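Local coordinates for conjugal transfer protein-like C-terminal domain-containing protein (Enterococcus faecalis, PDB 4EC6) that probably serves as a VirB8-like, NTF2-like component of the type IV secretion machinery that transfers a Gram-positive conjugative plasmid, at residues E120-V125 with M133-F138. Sequence-based numbering, arbitrary orientation.
Sequences EYLLNV and MQKITF
Strands 117-126 and 131-142 form the central beta hairpin of the four-stranded antiparallel sheet in this NTF2-like C-terminal domain. Tyr121 and Ile136 face each other as a hydrogen-bonded pair. Tyr121 N donates a hydrogen bond to Ile136 O at 2.9 Å, and Ile136 N donates one to Tyr121 O at 3.0 Å. Leu123 and Gln134 repeat the pattern, with Leu123 N at 2.7 Å from Gln134 O. Glu120-Thr137, Leu122-Lys135 and Asn124-Met133 are the non-hydrogen-bonded pairs.

The side chains of Tyr121, Leu123, Gln134 and Ile136 share one face. Ile136 CG2 touches two residues of the other strand, 3.8 Å from both Tyr121 CB and Leu123 CD1. Further along, the Tyr121 and Phe138 rings meet rim to rim, almost parallel at 5°, with their centroids 6.0 Å apart. Phe138 CG lies between its backbone N and carbonyl carbon (chi1 59°), and this torsion brings the ring back to Tyr121. Helix 54-68 covers this face, and Tyr121 OH is hydrogen-bonded to Asp58 O.

Glu120, Leu122, Asn124, Met133, Lys135 and Thr137 occupy the other face. The Lys135 chain bends at chi2 and chi3, which carries NZ to 3.4 Å from Glu120 OE1 in a weak salt bridge. Glu120 OE2 accepts a bond from a water that also binds Thr137 OG1. Asn124 OD1 bonds to Tyr63 OH of the second subunit. In that subunit Thr59 packs on Leu122 and Tyr63 on Met133.

The chemistry thus divides by face. One side supplies a largely apolar floor for the helix. The other mixes apolar and polar groups, and part of it meets the second subunit.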
ATOM      1  N   GLU A 120       9.808  -1.468  10.204  1.00 15.23           N
ATOM      2  CA  GLU A 120      10.249  -0.186   9.633  1.00 14.43           C
ATOM      3  C   GLU A 120       9.320   0.292   8.564  1.00 13.44           C
ATOM      4  O   GLU A 120       8.738  -0.521   7.839  1.00 12.78           O
ATOM      5  CB  GLU A 120      11.620  -0.332   9.013  1.00 15.77           C
ATOM      6  CG  GLU A 120      12.634  -0.944   9.960  1.00 17.62           C
ATOM      7  CD  GLU A 120      13.999  -1.096   9.331  1.00 18.06           C
ATOM      8  OE1 GLU A 120      14.147  -0.872   8.129  1.00 18.93           O
ATOM      9  OE2 GLU A 120      14.944  -1.453  10.035  1.00 19.92           O
ATOM     10  N   TYR A 121       9.198   1.620   8.456  1.00 12.82           N
ATOM     11  CA  TYR A 121       8.506   2.274   7.350  1.00 12.08           C
ATOM     12  C   TYR A 121       9.351   3.388   6.753  1.00 13.09           C
ATOM     13  O   TYR A 121      10.122   4.059   7.452  1.00 13.41           O
ATOM     14  CB  TYR A 121       7.169   2.842   7.799  1.00 10.89           C
ATOM     15  CG  TYR A 121       6.206   1.832   8.394  1.00 10.20           C
ATOM     16  CD1 TYR A 121       5.052   1.450   7.704  1.00 10.04           C
ATOM     17  CD2 TYR A 121       6.433   1.267   9.646  1.00  9.90           C
ATOM     18  CE1 TYR A 121       4.172   0.515   8.214  1.00  9.43           C
ATOM     19  CE2 TYR A 121       5.548   0.341  10.188  1.00  9.91           C
ATOM     20  CZ  TYR A 121       4.417  -0.025   9.453  1.00  9.75           C
ATOM     21  OH  TYR A 121       3.561  -0.945   9.973  1.00  9.68           O
ATOM     22  N   LEU A 122       9.190   3.617   5.453  1.00 13.88           N
ATOM     23  CA  LEU A 122       9.738   4.820   4.823  1.00 14.27           C
ATOM     24  C   LEU A 122       8.651   5.865   4.738  1.00 15.00           C
ATOM     25  O   LEU A 122       7.554   5.557   4.309  1.00 16.08           O
ATOM     26  CB  LEU A 122      10.252   4.529   3.413  1.00 13.41           C
ATOM     27  CG  LEU A 122      11.475   3.662   3.384  1.00 14.38           C
ATOM     28  CD1 LEU A 122      12.151   3.946   2.052  1.00 14.67           C
ATOM     29  CD2 LEU A 122      12.446   3.926   4.556  1.00 13.54           C
ATOM     30  N   LEU A 123       8.953   7.102   5.120  1.00 15.49           N
ATOM     31  CA  LEU A 123       7.966   8.155   5.143  1.00 16.26           C
ATOM     32  C   LEU A 123       8.425   9.346   4.318  1.00 17.47           C
ATOM     33  O   LEU A 123       9.624   9.628   4.203  1.00 17.45           O
ATOM     34  CB  LEU A 123       7.759   8.610   6.583  1.00 15.68           C
ATOM     35  CG  LEU A 123       7.606   7.596   7.710  1.00 15.29           C
ATOM     36  CD1 LEU A 123       7.560   8.254   9.079  1.00 14.54           C
ATOM     37  CD2 LEU A 123       6.315   6.822   7.507  1.00 15.41           C
ATOM     38  N   ASN A 124       7.480  10.044   3.733  1.00 19.14           N
ATOM     39  CA  ASN A 124       7.760  11.388   3.293  1.00 22.07           C
ATOM     40  C   ASN A 124       7.101  12.239   4.359  1.00 23.14           C
ATOM     41  O   ASN A 124       5.858  12.205   4.501  1.00 22.66           O
ATOM     42  CB  ASN A 124       7.119  11.708   1.941  1.00 23.57           C
ATOM     43  CG  ASN A 124       7.790  10.991   0.760  1.00 26.36           C
ATOM     44  OD1 ASN A 124       9.015  10.757   0.741  1.00 26.70           O
ATOM     45  ND2 ASN A 124       6.975  10.666  -0.271  1.00 27.08           N
ATOM     46  N   VAL A 125       7.909  12.965   5.129  1.00 23.17           N
ATOM     47  CA  VAL A 125       7.346  13.997   6.010  1.00 25.95           C
ATOM     48  C   VAL A 125       7.618  15.400   5.474  1.00 27.23           C
ATOM     49  O   VAL A 125       8.542  15.644   4.681  1.00 25.45           O
ATOM     50  CB  VAL A 125       7.699  13.819   7.522  1.00 25.82           C
ATOM     51  CG1 VAL A 125       7.628  12.357   7.900  1.00 27.14           C
ATOM     52  CG2 VAL A 125       9.076  14.330   7.867  1.00 27.81           C
HETATM   53  N   MSE A 133      12.634  12.408   2.905  1.00 27.53           N
HETATM   54  CA  MSE A 133      12.515  10.994   3.176  1.00 26.73           C
HETATM   55  C   MSE A 133      12.996  10.654   4.569  1.00 25.44           C
HETATM   56  O   MSE A 133      14.103  10.989   4.947  1.00 22.71           O
HETATM   57  CB  MSE A 133      13.423  10.289   2.193  1.00 27.62           C
HETATM   58  CG  MSE A 133      12.572   9.656   1.115  1.00 32.56           C
HETATM   59 SE   MSE A 133      13.645   8.324   0.081  1.00 38.90          SE
HETATM   60  CE  MSE A 133      12.601   6.781   0.695  1.00 33.22           C
ATOM     61  N   GLN A 134      12.166   9.970   5.347  1.00 23.85           N
ATOM     62  CA  GLN A 134      12.625   9.449   6.623  1.00 24.34           C
ATOM     63  C   GLN A 134      12.285   7.972   6.774  1.00 21.84           C
ATOM     64  O   GLN A 134      11.413   7.444   6.099  1.00 21.28           O
ATOM     65  CB  GLN A 134      12.067  10.278   7.802  1.00 26.70           C
ATOM     66  CG  GLN A 134      12.665  11.679   7.851  1.00 29.72           C
ATOM     67  CD  GLN A 134      12.719  12.274   9.245  1.00 32.48           C
ATOM     68  OE1 GLN A 134      11.750  12.880   9.735  1.00 37.89           O
ATOM     69  NE2 GLN A 134      13.877  12.168   9.874  1.00 31.62           N
ATOM     70  N   LYS A 135      13.036   7.303   7.630  1.00 19.94           N
ATOM     71  CA  LYS A 135      12.687   5.986   8.118  1.00 17.79           C
ATOM     72  C   LYS A 135      12.255   6.037   9.600  1.00 15.83           C
ATOM     73  O   LYS A 135      12.782   6.814  10.392  1.00 14.55           O
ATOM     74  CB  LYS A 135      13.837   5.025   7.924  1.00 18.15           C
ATOM     75  CG  LYS A 135      13.676   3.774   8.731  1.00 19.84           C
ATOM     76  CD  LYS A 135      14.301   2.628   7.989  1.00 23.20           C
ATOM     77  CE  LYS A 135      15.771   2.490   8.293  1.00 24.57           C
ATOM     78  NZ  LYS A 135      16.319   1.532   7.273  1.00 26.67           N
ATOM     79  N   ILE A 136      11.245   5.246   9.924  1.00 14.15           N
ATOM     80  CA  ILE A 136      10.768   5.104  11.271  1.00 13.67           C
ATOM     81  C   ILE A 136      10.770   3.616  11.651  1.00 14.31           C
ATOM     82  O   ILE A 136      10.324   2.777  10.881  1.00 12.54           O
ATOM     83  CB  ILE A 136       9.380   5.740  11.442  1.00 12.59           C
ATOM     84  CG1 ILE A 136       9.120   5.928  12.917  1.00 11.90           C
ATOM     85  CG2 ILE A 136       8.278   4.934  10.755  1.00 12.36           C
ATOM     86  CD1 ILE A 136       7.922   6.783  13.195  1.00 11.64           C
ATOM     87  N   THR A 137      11.315   3.342  12.841  1.00 15.61           N
ATOM     88  CA  THR A 137      11.482   2.021  13.411  1.00 16.04           C
ATOM     89  C   THR A 137      10.806   2.007  14.812  1.00 15.71           C
ATOM     90  O   THR A 137      10.877   2.962  15.575  1.00 15.90           O
ATOM     91  CB  THR A 137      12.983   1.750  13.550  1.00 17.91           C
ATOM     92  OG1 THR A 137      13.600   2.146  12.337  1.00 21.56           O
ATOM     93  CG2 THR A 137      13.307   0.280  13.760  1.00 17.89           C
ATOM     94  N   PHE A 138      10.105   0.933  15.118  1.00 14.42           N
ATOM     95  CA  PHE A 138       9.552   0.717  16.433  1.00 13.65           C
ATOM     96  C   PHE A 138       9.219  -0.772  16.596  1.00 14.94           C
ATOM     97  O   PHE A 138       9.094  -1.502  15.620  1.00 14.70           O
ATOM     98  CB  PHE A 138       8.349   1.604  16.678  1.00 11.85           C
ATOM     99  CG  PHE A 138       7.216   1.422  15.708  1.00 10.88           C
ATOM    100  CD1 PHE A 138       6.171   0.530  15.992  1.00 10.58           C
ATOM    101  CD2 PHE A 138       7.127   2.201  14.545  1.00 10.26           C
ATOM    102  CE1 PHE A 138       5.102   0.388  15.122  1.00 10.39           C
ATOM    103  CE2 PHE A 138       6.034   2.056  13.673  1.00 10.39           C
ATOM    104  CZ  PHE A 138       5.025   1.155  13.952  1.00 10.01           C
TER
HETATM  105  O   HOH W   1      16.235   0.530  11.732  1.00 27.05           O